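Local coordinates for protein diguanylate cyclase (Marinobacter aquaeolei VT8, PDB 3IGN) that probably makes the second messenger cyclic di-GMP from two molecules of GTP through its GGDEF domain, and binds this product, at residues Gln38-Ile47 with Glu89-Ala100; Arg104-Glu115 with Gln127-Ala135. All blocks are in the same frame, centred on the assembly; numbering follows the deposited sequence.

Contact 1: Gln38-Ile47 with Glu89-Ala100. With C2E (9,9'-[(2R,3R,3aS,5S,7aR,9R,10R,10aS,12S,14aR)-3,5,10,12-tetrahydroxy-5,12-dioxidooctahydro-2H,7H-difuro[3,2-d:3',2'-j][1,3,7,9,2,8]tetraoxadiphosphacyclododecine-2,9-diyl]bis(2-amino-1,9-dihydro-6H-purin-6-one)), chain B.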
loop_
_atom_site.group_PDB
_atom_site.type_symbol
_atom_site.label_atom_id
_atom_site.label_comp_id
_atom_site.label_asym_id
_atom_site.label_seq_id
_atom_site.Cartn_x
_atom_site.Cartn_y
_atom_site.Cartn_z
ATOM N N GLN A 38 9.401 -6.680 -18.186
ATOM C CA GLN A 38 9.534 -5.280 -17.805
ATOM C C GLN A 38 9.752 -5.119 -16.305
ATOM O O GLN A 38 9.323 -5.954 -15.519
ATOM C CB GLN A 38 8.271 -4.501 -18.196
ATOM C CG GLN A 38 7.065 -4.677 -17.238
ATOM C CD GLN A 38 6.297 -5.985 -17.446
ATOM O OE1 GLN A 38 6.542 -6.724 -18.408
ATOM N NE2 GLN A 38 5.353 -6.268 -16.541
ATOM N N ALA A 39 10.428 -4.048 -15.913
ATOM C CA ALA A 39 10.632 -3.797 -14.497
ATOM C C ALA A 39 9.241 -3.491 -13.950
ATOM O O ALA A 39 8.475 -2.741 -14.551
ATOM C CB ALA A 39 11.547 -2.601 -14.294
ATOM N N THR A 40 8.895 -4.105 -12.831
ATOM C CA THR A 40 7.596 -3.860 -12.234
ATOM C C THR A 40 7.731 -4.217 -10.765
ATOM O O THR A 40 8.393 -5.188 -10.411
ATOM C CB THR A 40 6.478 -4.689 -12.916
ATOM O OG1 THR A 40 5.203 -4.266 -12.413
ATOM C CG2 THR A 40 6.661 -6.165 -12.660
ATOM N N SER A 41 7.122 -3.409 -9.914
ATOM C CA SER A 41 7.218 -3.622 -8.481
ATOM C C SER A 41 5.854 -3.572 -7.824
ATOM O O SER A 41 4.904 -3.006 -8.365
ATOM C CB SER A 41 8.114 -2.550 -7.862
ATOM O OG SER A 41 9.429 -2.598 -8.402
ATOM N N LEU A 42 5.786 -4.161 -6.639
ATOM C CA LEU A 42 4.575 -4.205 -5.852
ATOM C C LEU A 42 4.866 -3.622 -4.474
ATOM O O LEU A 42 5.935 -3.857 -3.904
ATOM C CB LEU A 42 4.139 -5.654 -5.697
ATOM C CG LEU A 42 2.742 -5.916 -5.145
ATOM C CD1 LEU A 42 1.720 -5.520 -6.200
ATOM C CD2 LEU A 42 2.603 -7.390 -4.791
ATOM N N VAL A 43 3.912 -2.866 -3.945
ATOM C CA VAL A 43 4.040 -2.277 -2.623
ATOM C C VAL A 43 2.885 -2.785 -1.770
ATOM O O VAL A 43 1.775 -2.963 -2.259
ATOM C CB VAL A 43 3.958 -0.736 -2.670
ATOM C CG1 VAL A 43 4.113 -0.158 -1.255
ATOM C CG2 VAL A 43 5.027 -0.184 -3.595
HETATM N N MSE A 44 3.165 -3.057 -0.503
HETATM C CA MSE A 44 2.143 -3.504 0.434
HETATM C C MSE A 44 2.456 -2.685 1.670
HETATM O O MSE A 44 3.585 -2.712 2.152
HETATM C CB MSE A 44 2.298 -4.991 0.773
HETATM C CG MSE A 44 2.419 -5.912 -0.420
HETATM SE SE MSE A 44 1.019 -7.240 -0.445
HETATM C CE MSE A 44 -0.389 -6.040 -0.894
ATOM N N PHE A 45 1.492 -1.916 2.160
ATOM C CA PHE A 45 1.755 -1.125 3.351
ATOM C C PHE A 45 0.582 -1.104 4.315
ATOM O O PHE A 45 -0.569 -1.305 3.921
ATOM C CB PHE A 45 2.233 0.294 2.981
ATOM C CG PHE A 45 1.200 1.169 2.310
ATOM C CD1 PHE A 45 0.477 2.103 3.053
ATOM C CD2 PHE A 45 1.014 1.129 0.929
ATOM C CE1 PHE A 45 -0.410 2.988 2.435
ATOM C CE2 PHE A 45 0.131 2.007 0.299
ATOM C CZ PHE A 45 -0.581 2.941 1.053
ATOM N N ASP A 46 0.913 -0.900 5.586
ATOM C CA ASP A 46 -0.055 -0.878 6.678
ATOM C C ASP A 46 0.101 0.389 7.499
ATOM O O ASP A 46 1.180 0.977 7.564
ATOM C CB ASP A 46 0.188 -2.054 7.631
ATOM C CG ASP A 46 -0.244 -3.380 7.062
ATOM O OD1 ASP A 46 -0.566 -3.441 5.858
ATOM O OD2 ASP A 46 -0.254 -4.371 7.827
ATOM N N ILE A 47 -0.985 0.790 8.145
ATOM C CA ILE A 47 -0.962 1.954 9.012
ATOM C C ILE A 47 -0.380 1.435 10.324
ATOM O O ILE A 47 -0.829 0.416 10.835
ATOM C CB ILE A 47 -2.384 2.474 9.254
ATOM C CG1 ILE A 47 -2.939 3.066 7.952
ATOM C CG2 ILE A 47 -2.383 3.498 10.381
ATOM C CD1 ILE A 47 -4.450 2.976 7.836
ATOM N N GLU A 89 -6.503 -2.260 7.429
ATOM C CA GLU A 89 -5.622 -1.103 7.389
ATOM C C GLU A 89 -4.448 -1.360 6.456
ATOM O O GLU A 89 -3.427 -0.685 6.539
ATOM C CB GLU A 89 -5.101 -0.758 8.777
ATOM C CG GLU A 89 -3.938 -1.605 9.256
ATOM C CD GLU A 89 -4.365 -2.791 10.050
ATOM O OE1 GLU A 89 -5.497 -3.264 9.858
ATOM O OE2 GLU A 89 -3.562 -3.269 10.871
ATOM N N GLU A 90 -4.611 -2.329 5.559
ATOM C CA GLU A 90 -3.572 -2.695 4.587
ATOM C C GLU A 90 -3.886 -2.200 3.176
ATOM O O GLU A 90 -5.011 -2.316 2.703
ATOM C CB GLU A 90 -3.395 -4.217 4.516
ATOM C CG GLU A 90 -2.914 -4.897 5.776
ATOM C CD GLU A 90 -2.123 -6.157 5.462
ATOM O OE1 GLU A 90 -2.426 -6.802 4.435
ATOM O OE2 GLU A 90 -1.205 -6.505 6.237
ATOM N N PHE A 91 -2.867 -1.678 2.499
ATOM C CA PHE A 91 -3.023 -1.166 1.138
ATOM C C PHE A 91 -1.958 -1.772 0.236
ATOM O O PHE A 91 -0.925 -2.226 0.707
ATOM C CB PHE A 91 -2.863 0.355 1.118
ATOM C CG PHE A 91 -3.846 1.089 1.980
ATOM C CD1 PHE A 91 -4.954 1.710 1.415
ATOM C CD2 PHE A 91 -3.652 1.177 3.355
ATOM C CE1 PHE A 91 -5.860 2.418 2.210
ATOM C CE2 PHE A 91 -4.549 1.879 4.155
ATOM C CZ PHE A 91 -5.654 2.501 3.581
ATOM N N GLY A 92 -2.218 -1.769 -1.065
ATOM C CA GLY A 92 -1.244 -2.294 -2.002
ATOM C C GLY A 92 -1.184 -1.371 -3.202
ATOM O O GLY A 92 -2.154 -0.687 -3.506
ATOM N N ILE A 93 -0.038 -1.327 -3.872
ATOM C CA ILE A 93 0.097 -0.503 -5.071
ATOM C C ILE A 93 0.907 -1.277 -6.101
ATOM O O ILE A 93 1.919 -1.891 -5.759
ATOM C CB ILE A 93 0.868 0.817 -4.818
ATOM C CG1 ILE A 93 0.447 1.468 -3.502
ATOM C CG2 ILE A 93 0.592 1.792 -5.951
ATOM C CD1 ILE A 93 1.320 2.661 -3.136
ATOM N N ILE A 94 0.453 -1.252 -7.351
ATOM C CA ILE A 94 1.176 -1.909 -8.432
ATOM C C ILE A 94 1.914 -0.764 -9.099
ATOM O O ILE A 94 1.320 0.260 -9.421
ATOM C CB ILE A 94 0.231 -2.550 -9.470
ATOM C CG1 ILE A 94 -0.620 -3.630 -8.809
ATOM C CG2 ILE A 94 1.046 -3.167 -10.620
ATOM C CD1 ILE A 94 -1.720 -4.199 -9.712
ATOM N N LEU A 95 3.216 -0.924 -9.279
ATOM C CA LEU A 95 4.013 0.114 -9.909
ATOM C C LEU A 95 4.651 -0.438 -11.183
ATOM O O LEU A 95 5.744 -0.999 -11.154
ATOM C CB LEU A 95 5.097 0.597 -8.946
ATOM C CG LEU A 95 4.653 1.049 -7.549
ATOM C CD1 LEU A 95 5.889 1.366 -6.712
ATOM C CD2 LEU A 95 3.749 2.281 -7.653
ATOM N N PRO A 96 3.970 -0.288 -12.327
ATOM C CA PRO A 96 4.528 -0.796 -13.580
ATOM C C PRO A 96 5.707 0.044 -14.071
ATOM O O PRO A 96 5.806 1.230 -13.762
ATOM C CB PRO A 96 3.326 -0.736 -14.533
ATOM C CG PRO A 96 2.610 0.487 -14.062
ATOM C CD PRO A 96 2.649 0.333 -12.547
ATOM N N GLU A 97 6.597 -0.594 -14.827
ATOM C CA GLU A 97 7.766 0.063 -15.403
ATOM C C GLU A 97 8.588 0.759 -14.341
ATOM O O GLU A 97 9.225 1.774 -14.608
ATOM C CB GLU A 97 7.321 1.087 -16.444
ATOM C CG GLU A 97 6.644 0.500 -17.667
ATOM C CD GLU A 97 7.603 -0.322 -18.499
ATOM O OE1 GLU A 97 8.797 0.044 -18.563
ATOM O OE2 GLU A 97 7.163 -1.318 -19.098
ATOM N N THR A 98 8.587 0.195 -13.139
ATOM C CA THR A 98 9.286 0.800 -12.017
ATOM C C THR A 98 10.104 -0.242 -11.262
ATOM O O THR A 98 9.547 -1.228 -10.784
ATOM C CB THR A 98 8.252 1.418 -11.051
ATOM O OG1 THR A 98 7.419 2.335 -11.769
ATOM C CG2 THR A 98 8.948 2.160 -9.907
ATOM N N ASP A 99 11.415 -0.033 -11.144
ATOM C CA ASP A 99 12.242 -0.996 -10.423
ATOM C C ASP A 99 12.237 -0.724 -8.928
ATOM O O ASP A 99 11.644 0.248 -8.472
ATOM C CB ASP A 99 13.684 -1.035 -10.956
ATOM C CG ASP A 99 14.409 0.301 -10.866
ATOM O OD1 ASP A 99 14.022 1.169 -10.067
ATOM O OD2 ASP A 99 15.406 0.466 -11.603
ATOM N N ALA A 100 12.893 -1.586 -8.165
ATOM C CA ALA A 100 12.917 -1.448 -6.711
ATOM C C ALA A 100 13.361 -0.082 -6.203
ATOM O O ALA A 100 12.720 0.513 -5.336
ATOM C CB ALA A 100 13.795 -2.544 -6.111
HETATM P P1 C2E B . 12.123 12.105 -8.605
HETATM O O2P C2E B . 10.665 12.221 -7.935
HETATM O O1P C2E B . 13.161 12.249 -7.556
HETATM O "O5'" C2E B . 12.316 10.709 -9.332
HETATM C "C5'" C2E B . 11.738 9.557 -8.853
HETATM C "C4'" C2E B . 12.006 8.346 -9.743
HETATM O "O4'" C2E B . 11.319 7.282 -9.072
HETATM C "C3'" C2E B . 11.381 8.513 -11.152
HETATM O "O3'" C2E B . 12.256 8.450 -12.290
HETATM C "C2'" C2E B . 10.257 7.496 -11.202
HETATM O "O2'" C2E B . 10.419 6.616 -12.314
HETATM C "C1'" C2E B . 10.201 6.802 -9.848
HETATM N N9 C2E B . 8.916 7.314 -9.318
HETATM C C8 C2E B . 8.722 8.442 -8.542
HETATM N N7 C2E B . 7.483 8.622 -8.273
HETATM C C5 C2E B . 6.772 7.635 -8.846
HETATM C C6 C2E B . 5.393 7.318 -8.902
HETATM O O6 C2E B . 4.566 8.026 -8.342
HETATM N N1 C2E B . 5.011 6.201 -9.601
HETATM C C2 C2E B . 5.941 5.403 -10.231
HETATM N N2 C2E B . 5.530 4.293 -10.916
HETATM N N3 C2E B . 7.233 5.693 -10.190
HETATM C C4 C2E B . 7.683 6.778 -9.519
HETATM P P11 C2E B . 11.766 9.527 -13.392
HETATM O O21 C2E B . 10.241 9.272 -13.859
HETATM O O11 C2E B . 12.649 9.479 -14.579
HETATM O O5A C2E B . 11.908 10.927 -12.641
HETATM C C5A C2E B . 11.461 12.120 -13.158
HETATM C C4A C2E B . 11.769 13.293 -12.228
HETATM O O4A C2E B . 11.087 14.414 -12.803
HETATM C C3A C2E B . 11.273 13.097 -10.781
HETATM O O3A C2E B . 12.256 13.193 -9.776
HETATM C C2A C2E B . 10.168 14.096 -10.591
HETATM O O2A C2E B . 10.403 14.966 -9.475
HETATM C C1A C2E B . 10.009 14.844 -11.902
HETATM N N91 C2E B . 8.671 14.331 -12.295
HETATM C C81 C2E B . 8.387 13.298 -13.168
HETATM N N71 C2E B . 7.111 13.108 -13.250
HETATM C C51 C2E B . 6.480 13.987 -12.451
HETATM C C61 C2E B . 5.114 14.239 -12.136
HETATM O O61 C2E B . 4.226 13.577 -12.646
HETATM N N11 C2E B . 4.819 15.242 -11.251
HETATM C C21 C2E B . 5.821 15.988 -10.669
HETATM N N21 C2E B . 5.493 16.986 -9.785
HETATM N N31 C2E B . 7.100 15.761 -10.952
HETATM C C41 C2E B . 7.469 14.784 -11.825
HETATM O O HOH W 1 -1.379 -1.814 12.248
#

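Contact 2: Arg104-Glu115 with Gln127-Ala135. With C2E (9,9'-[(2R,3R,3aS,5S,7aR,9R,10R,10aS,12S,14aR)-3,5,10,12-tetrahydroxy-5,12-dioxidooctahydro-2H,7H-difuro[3,2-d:3',2'-j][1,3,7,9,2,8]tetraoxadiphosphacyclododecine-2,9-diyl]bis(2-amino-1,9-dihydro-6H-purin-6-one)), chain B.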
loop_
_atom_site.group_PDB
_atom_site.type_symbol
_atom_site.label_atom_id
_atom_site.label_comp_id
_atom_site.label_asym_id
_atom_site.label_seq_id
_atom_site.Cartn_x
_atom_site.Cartn_y
_atom_site.Cartn_z
ATOM N N ARG A 104 11.046 2.889 -4.194
ATOM C CA ARG A 104 11.372 3.470 -2.902
ATOM C C ARG A 104 11.077 4.968 -2.890
ATOM O O ARG A 104 10.614 5.498 -1.893
ATOM C CB ARG A 104 12.838 3.198 -2.585
ATOM C CG ARG A 104 13.225 3.506 -1.148
ATOM C CD ARG A 104 14.720 3.639 -1.018
ATOM N NE ARG A 104 15.405 2.356 -0.945
ATOM C CZ ARG A 104 15.277 1.504 0.064
ATOM N NH1 ARG A 104 14.485 1.804 1.079
ATOM N NH2 ARG A 104 15.951 0.363 0.058
ATOM N N VAL A 105 11.304 5.638 -4.014
ATOM C CA VAL A 105 11.050 7.077 -4.110
ATOM C C VAL A 105 9.585 7.437 -3.884
ATOM O O VAL A 105 9.280 8.304 -3.070
ATOM C CB VAL A 105 11.490 7.643 -5.492
ATOM C CG1 VAL A 105 11.124 9.113 -5.577
ATOM C CG2 VAL A 105 12.969 7.433 -5.690
ATOM N N ILE A 106 8.680 6.782 -4.603
ATOM C CA ILE A 106 7.262 7.057 -4.434
ATOM C C ILE A 106 6.831 6.632 -3.033
ATOM O O ILE A 106 6.046 7.324 -2.386
ATOM C CB ILE A 106 6.405 6.325 -5.528
ATOM C CG1 ILE A 106 5.007 5.982 -4.998
ATOM C CG2 ILE A 106 7.112 5.087 -6.015
ATOM C CD1 ILE A 106 4.060 7.157 -4.895
ATOM N N CYS A 107 7.347 5.502 -2.556
ATOM C CA CYS A 107 6.987 5.042 -1.223
ATOM C C CYS A 107 7.423 6.043 -0.150
ATOM O O CYS A 107 6.651 6.370 0.747
ATOM C CB CYS A 107 7.588 3.659 -0.963
ATOM S SG CYS A 107 6.695 2.324 -1.834
ATOM N N GLU A 108 8.649 6.541 -0.257
ATOM C CA GLU A 108 9.154 7.518 0.703
ATOM C C GLU A 108 8.315 8.791 0.667
ATOM O O GLU A 108 8.009 9.368 1.710
ATOM C CB GLU A 108 10.614 7.847 0.398
ATOM C CG GLU A 108 11.200 8.986 1.226
ATOM C CD GLU A 108 11.258 8.679 2.713
ATOM O OE1 GLU A 108 10.957 7.527 3.108
ATOM O OE2 GLU A 108 11.614 9.594 3.486
ATOM N N ARG A 109 7.944 9.225 -0.535
ATOM C CA ARG A 109 7.138 10.430 -0.681
ATOM C C ARG A 109 5.815 10.231 0.049
ATOM O O ARG A 109 5.329 11.134 0.720
ATOM C CB ARG A 109 6.890 10.738 -2.164
ATOM C CG ARG A 109 6.361 12.141 -2.413
ATOM C CD ARG A 109 6.386 12.510 -3.895
ATOM N NE ARG A 109 5.471 11.690 -4.685
ATOM C CZ ARG A 109 5.859 10.843 -5.632
ATOM N NH1 ARG A 109 7.145 10.700 -5.909
ATOM N NH2 ARG A 109 4.957 10.132 -6.296
ATOM N N ILE A 110 5.236 9.038 -0.067
ATOM C CA ILE A 110 3.986 8.757 0.625
ATOM C C ILE A 110 4.238 8.665 2.135
ATOM O O ILE A 110 3.485 9.231 2.935
ATOM C CB ILE A 110 3.335 7.433 0.136
ATOM C CG1 ILE A 110 2.677 7.637 -1.233
ATOM C CG2 ILE A 110 2.286 6.978 1.135
ATOM C CD1 ILE A 110 2.023 6.381 -1.798
ATOM N N ARG A 111 5.296 7.958 2.529
ATOM C CA ARG A 111 5.620 7.824 3.951
ATOM C C ARG A 111 5.742 9.192 4.599
ATOM O O ARG A 111 5.166 9.444 5.654
ATOM C CB ARG A 111 6.949 7.091 4.157
ATOM C CG ARG A 111 7.227 6.699 5.616
ATOM C CD ARG A 111 8.708 6.425 5.849
ATOM N NE ARG A 111 9.505 7.614 5.567
ATOM C CZ ARG A 111 9.491 8.715 6.310
ATOM N NH1 ARG A 111 8.729 8.778 7.394
ATOM N NH2 ARG A 111 10.212 9.769 5.952
ATOM N N GLU A 112 6.503 10.075 3.963
ATOM C CA GLU A 112 6.717 11.413 4.496
ATOM C C GLU A 112 5.430 12.224 4.541
ATOM O O GLU A 112 5.179 12.945 5.507
ATOM C CB GLU A 112 7.766 12.148 3.659
ATOM C CG GLU A 112 8.434 13.301 4.392
ATOM C CD GLU A 112 9.568 13.920 3.591
ATOM O OE1 GLU A 112 10.263 13.170 2.872
ATOM O OE2 GLU A 112 9.772 15.150 3.691
ATOM N N ALA A 113 4.611 12.107 3.500
ATOM C CA ALA A 113 3.356 12.846 3.452
ATOM C C ALA A 113 2.451 12.409 4.598
ATOM O O ALA A 113 1.719 13.216 5.169
ATOM C CB ALA A 113 2.663 12.618 2.116
ATOM N N ILE A 114 2.508 11.126 4.935
ATOM C CA ILE A 114 1.695 10.601 6.020
ATOM C C ILE A 114 2.279 11.040 7.363
ATOM O O ILE A 114 1.548 11.428 8.272
ATOM C CB ILE A 114 1.622 9.059 5.965
ATOM C CG1 ILE A 114 0.895 8.635 4.682
ATOM C CG2 ILE A 114 0.958 8.517 7.230
ATOM C CD1 ILE A 114 -0.161 7.563 4.858
ATOM N N GLU A 115 3.602 10.988 7.470
ATOM C CA GLU A 115 4.291 11.372 8.699
ATOM C C GLU A 115 4.021 12.838 9.050
ATOM O O GLU A 115 3.865 13.181 10.224
ATOM C CB GLU A 115 5.797 11.136 8.541
ATOM C CG GLU A 115 6.616 11.295 9.817
ATOM C CD GLU A 115 8.103 11.084 9.574
ATOM O OE1 GLU A 115 8.625 11.640 8.587
ATOM O OE2 GLU A 115 8.755 10.372 10.368
ATOM N N GLN A 127 -1.665 11.990 14.718
ATOM C CA GLN A 127 -0.476 11.883 13.885
ATOM C C GLN A 127 -0.159 10.398 13.896
ATOM O O GLN A 127 -0.256 9.746 14.935
ATOM C CB GLN A 127 0.678 12.709 14.450
ATOM C CG GLN A 127 0.492 14.190 14.171
ATOM C CD GLN A 127 1.469 15.068 14.921
ATOM O OE1 GLN A 127 1.072 16.044 15.558
ATOM N NE2 GLN A 127 2.754 14.733 14.843
ATOM N N TYR A 128 0.187 9.862 12.734
ATOM C CA TYR A 128 0.473 8.442 12.617
ATOM C C TYR A 128 1.488 8.199 11.512
ATOM O O TYR A 128 1.928 9.129 10.844
ATOM C CB TYR A 128 -0.818 7.680 12.297
ATOM C CG TYR A 128 -1.393 7.986 10.925
ATOM C CD1 TYR A 128 -1.973 9.225 10.640
ATOM C CD2 TYR A 128 -1.342 7.035 9.905
ATOM C CE1 TYR A 128 -2.489 9.505 9.365
ATOM C CE2 TYR A 128 -1.850 7.303 8.640
ATOM C CZ TYR A 128 -2.420 8.535 8.372
ATOM O OH TYR A 128 -2.906 8.793 7.109
ATOM N N THR A 129 1.856 6.939 11.321
ATOM C CA THR A 129 2.811 6.581 10.288
ATOM C C THR A 129 2.418 5.278 9.618
ATOM O O THR A 129 1.471 4.609 10.034
ATOM C CB THR A 129 4.231 6.412 10.861
ATOM O OG1 THR A 129 4.220 5.408 11.885
ATOM C CG2 THR A 129 4.738 7.725 11.438
ATOM N N VAL A 130 3.156 4.927 8.571
ATOM C CA VAL A 130 2.909 3.688 7.847
ATOM C C VAL A 130 4.219 2.939 7.677
ATOM O O VAL A 130 5.298 3.535 7.661
ATOM C CB VAL A 130 2.335 3.932 6.424
ATOM C CG1 VAL A 130 0.863 4.345 6.498
ATOM C CG2 VAL A 130 3.153 4.996 5.722
ATOM N N SER A 131 4.109 1.624 7.566
ATOM C CA SER A 131 5.263 0.764 7.334
ATOM C C SER A 131 5.019 0.287 5.906
ATOM O O SER A 131 3.888 -0.011 5.550
ATOM C CB SER A 131 5.266 -0.424 8.307
ATOM O OG SER A 131 5.667 -0.007 9.609
HETATM N N MSE A 132 6.063 0.215 5.092
HETATM C CA MSE A 132 5.883 -0.196 3.702
HETATM C C MSE A 132 6.886 -1.235 3.218
HETATM O O MSE A 132 8.067 -1.181 3.560
HETATM C CB MSE A 132 5.962 1.040 2.802
HETATM C CG MSE A 132 5.165 2.226 3.339
HETATM SE SE MSE A 132 5.283 3.796 2.220
HETATM C CE MSE A 132 6.915 4.489 2.863
ATOM N N GLY A 133 6.397 -2.173 2.412
ATOM C CA GLY A 133 7.242 -3.215 1.859
ATOM C C GLY A 133 7.194 -3.188 0.346
ATOM O O GLY A 133 6.117 -3.084 -0.235
ATOM N N ILE A 134 8.359 -3.291 -0.285
ATOM C CA ILE A 134 8.474 -3.258 -1.743
ATOM C C ILE A 134 9.089 -4.548 -2.266
ATOM O O ILE A 134 10.036 -5.072 -1.690
ATOM C CB ILE A 134 9.399 -2.101 -2.206
ATOM C CG1 ILE A 134 8.784 -0.744 -1.873
ATOM C CG2 ILE A 134 9.678 -2.208 -3.715
ATOM C CD1 ILE A 134 9.792 0.391 -1.998
ATOM N N ALA A 135 8.541 -5.067 -3.358
ATOM C CA ALA A 135 9.091 -6.256 -3.970
ATOM C C ALA A 135 9.052 -6.099 -5.480
ATOM O O ALA A 135 7.976 -6.059 -6.087
ATOM C CB ALA A 135 8.311 -7.508 -3.552
HETATM P P1 C2E B . 12.123 12.105 -8.605
HETATM O O2P C2E B . 10.665 12.221 -7.935
HETATM O O1P C2E B . 13.161 12.249 -7.556
HETATM O "O5'" C2E B . 12.316 10.709 -9.332
HETATM C "C5'" C2E B . 11.738 9.557 -8.853
HETATM C "C4'" C2E B . 12.006 8.346 -9.743
HETATM O "O4'" C2E B . 11.319 7.282 -9.072
HETATM C "C3'" C2E B . 11.381 8.513 -11.152
HETATM O "O3'" C2E B . 12.256 8.450 -12.290
HETATM C "C2'" C2E B . 10.257 7.496 -11.202
HETATM O "O2'" C2E B . 10.419 6.616 -12.314
HETATM C "C1'" C2E B . 10.201 6.802 -9.848
HETATM N N9 C2E B . 8.916 7.314 -9.318
HETATM C C8 C2E B . 8.722 8.442 -8.542
HETATM N N7 C2E B . 7.483 8.622 -8.273
HETATM C C5 C2E B . 6.772 7.635 -8.846
HETATM C C6 C2E B . 5.393 7.318 -8.902
HETATM O O6 C2E B . 4.566 8.026 -8.342
HETATM N N1 C2E B . 5.011 6.201 -9.601
HETATM C C2 C2E B . 5.941 5.403 -10.231
HETATM N N2 C2E B . 5.530 4.293 -10.916
HETATM N N3 C2E B . 7.233 5.693 -10.190
HETATM C C4 C2E B . 7.683 6.778 -9.519
HETATM P P11 C2E B . 11.766 9.527 -13.392
HETATM O O21 C2E B . 10.241 9.272 -13.859
HETATM O O11 C2E B . 12.649 9.479 -14.579
HETATM O O5A C2E B . 11.908 10.927 -12.641
HETATM C C5A C2E B . 11.461 12.120 -13.158
HETATM C C4A C2E B . 11.769 13.293 -12.228
HETATM O O4A C2E B . 11.087 14.414 -12.803
HETATM C C3A C2E B . 11.273 13.097 -10.781
HETATM O O3A C2E B . 12.256 13.193 -9.776
HETATM C C2A C2E B . 10.168 14.096 -10.591
HETATM O O2A C2E B . 10.403 14.966 -9.475
HETATM C C1A C2E B . 10.009 14.844 -11.902
HETATM N N91 C2E B . 8.671 14.331 -12.295
HETATM C C81 C2E B . 8.387 13.298 -13.168
HETATM N N71 C2E B . 7.111 13.108 -13.250
HETATM C C51 C2E B . 6.480 13.987 -12.451
HETATM C C61 C2E B . 5.114 14.239 -12.136
HETATM O O61 C2E B . 4.226 13.577 -12.646
HETATM N N11 C2E B . 4.819 15.242 -11.251
HETATM C C21 C2E B . 5.821 15.988 -10.669
HETATM N N21 C2E B . 5.493 16.986 -9.785
HETATM N N31 C2E B . 7.100 15.761 -10.952
HETATM C C41 C2E B . 7.469 14.784 -11.825
HETATM O O HOH W 2 4.857 7.574 7.924
HETATM O O HOH W 3 0.372 11.956 10.705
HETATM O O HOH W 4 3.348 11.170 12.104
#

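Contact 1: Gln38-Ile47 with Glu89-Ala100
Phe45 and Phe91 face each other as a hydrogen-bonded antiparallel pair, and the packing is tight around them. Phe91 CB sits over one face of the Phe45 ring, 3.4 Å from Phe45 CZ. The Phe45 ring reaches it because CG lies between the backbone N and the carbonyl carbon (chi1 67°). The two rings run nearly parallel, 15° apart, but are slid so far that they barely overlap. Ile47 CD1 closes on the edge of the Phe91 ring, 3.8 Å from Phe91 CE2, while Val43 CG2 meets Leu95 CD1 at 3.6 Å on the same face of the sheet. On the other face, selenomethionine Met44 lies over Gly92, and Asp46 OD2 sits 2.8 Å from Glu90 OE2, a like-charge pair probably offset by the Asp46-Lys159 salt bridge. Looser are partly exposed Glu89, whose OE2 a water joins to Ile47 O, and exposed Glu97. Buried Ser41 OG donates to Thr98 O (2.8 Å), tying the turn to the strand. Thr98 OG1 in turn accepts from N2 of the cyclic di-GMP guanine (2.9 Å) and donates to Pro96 O. This is the central antiparallel pairing of the GGDEF fold, with Glu89-Phe91 closing the GGEEF signature of its beta-hairpin.

Contact 2: Arg104-Glu115 with Gln127-Ala135
The 104-115 part of helix 100-115 packs on one face of the central sheet of the GGDEF domain and runs almost antiparallel to strand 130-135, their axes 9.0 Å apart at their closest. Ile114 meets Tyr128 at one end: its CG2 methyl sits over a face of the ring, 3.4 Å from Tyr128 CE2, in a CH-pi contact. The Tyr128 hydroxyl is bonded to Thr69 on helix 59-74. With CG1 beside the backbone N (chi1 -65°), the other branch of Ile114 carries CD1 to Val130 CG1 at 3.8 Å, the two side chains crossing at about a right angle. Midway, Cys107 CB packs on the selenium of selenomethionine Met132, and Cys107 SG touches Ile134 CD1 at 3.7 Å. That Ile134 methyl also lies close to the backbone of Arg104.

Waters bridge the backbones where the strand's start and the preceding loop approach the helix end. One joins Arg111 O to Val130 N, and a second accepts from Tyr128 N (2.9 Å) and lies within bonding distance of Ile114 O. Along the border of this apolar seam, Arg111 grips Glu108 side-on, Arg111 NE to Glu108 OE1 and, at 2.8 Å, Arg111 NH2 to Glu108 OE2, with the carboxylate oxygens in the guanidinium plane. Its NH1 reaches Glu115 OE1, and both residues are also bonded to Asn164.

Away from the strand, Arg109 turns its guanidinium edge to a guanine of cyclic di-GMP, NH1 to N7 and NH2 to O6 (3.0 Å), while Val105 and Ile106 pack against the ligand. Apolar groups and waters thus join helix to sheet, while the guanine site, completed by Arg78 and Asp81, is consistent with the RxxD inhibitory (I) site of GGDEF cyclases and with product inhibition.

From the N terminus, strand 40-47 comes first; after helices 50-57 and 59-74 and strand 82-85, the chain returns as strand 90-96, and contact 1 closes that long loop. Helix 100-115 follows directly, and a shorter excursion through the small hairpin 119-126 brings strand 130-136 back against it, which closes contact 2. The two loops therefore lie in series, neither nested nor crossed. They meet in the sheet, where strand 40-47 lies between strands 90-96 and 130-136; Met44 O and Gly133 N make a probable hydrogen bond there. The same bound cyclic di-GMP touches both, through Thr98 in contact 1 and Arg109 in contact 2.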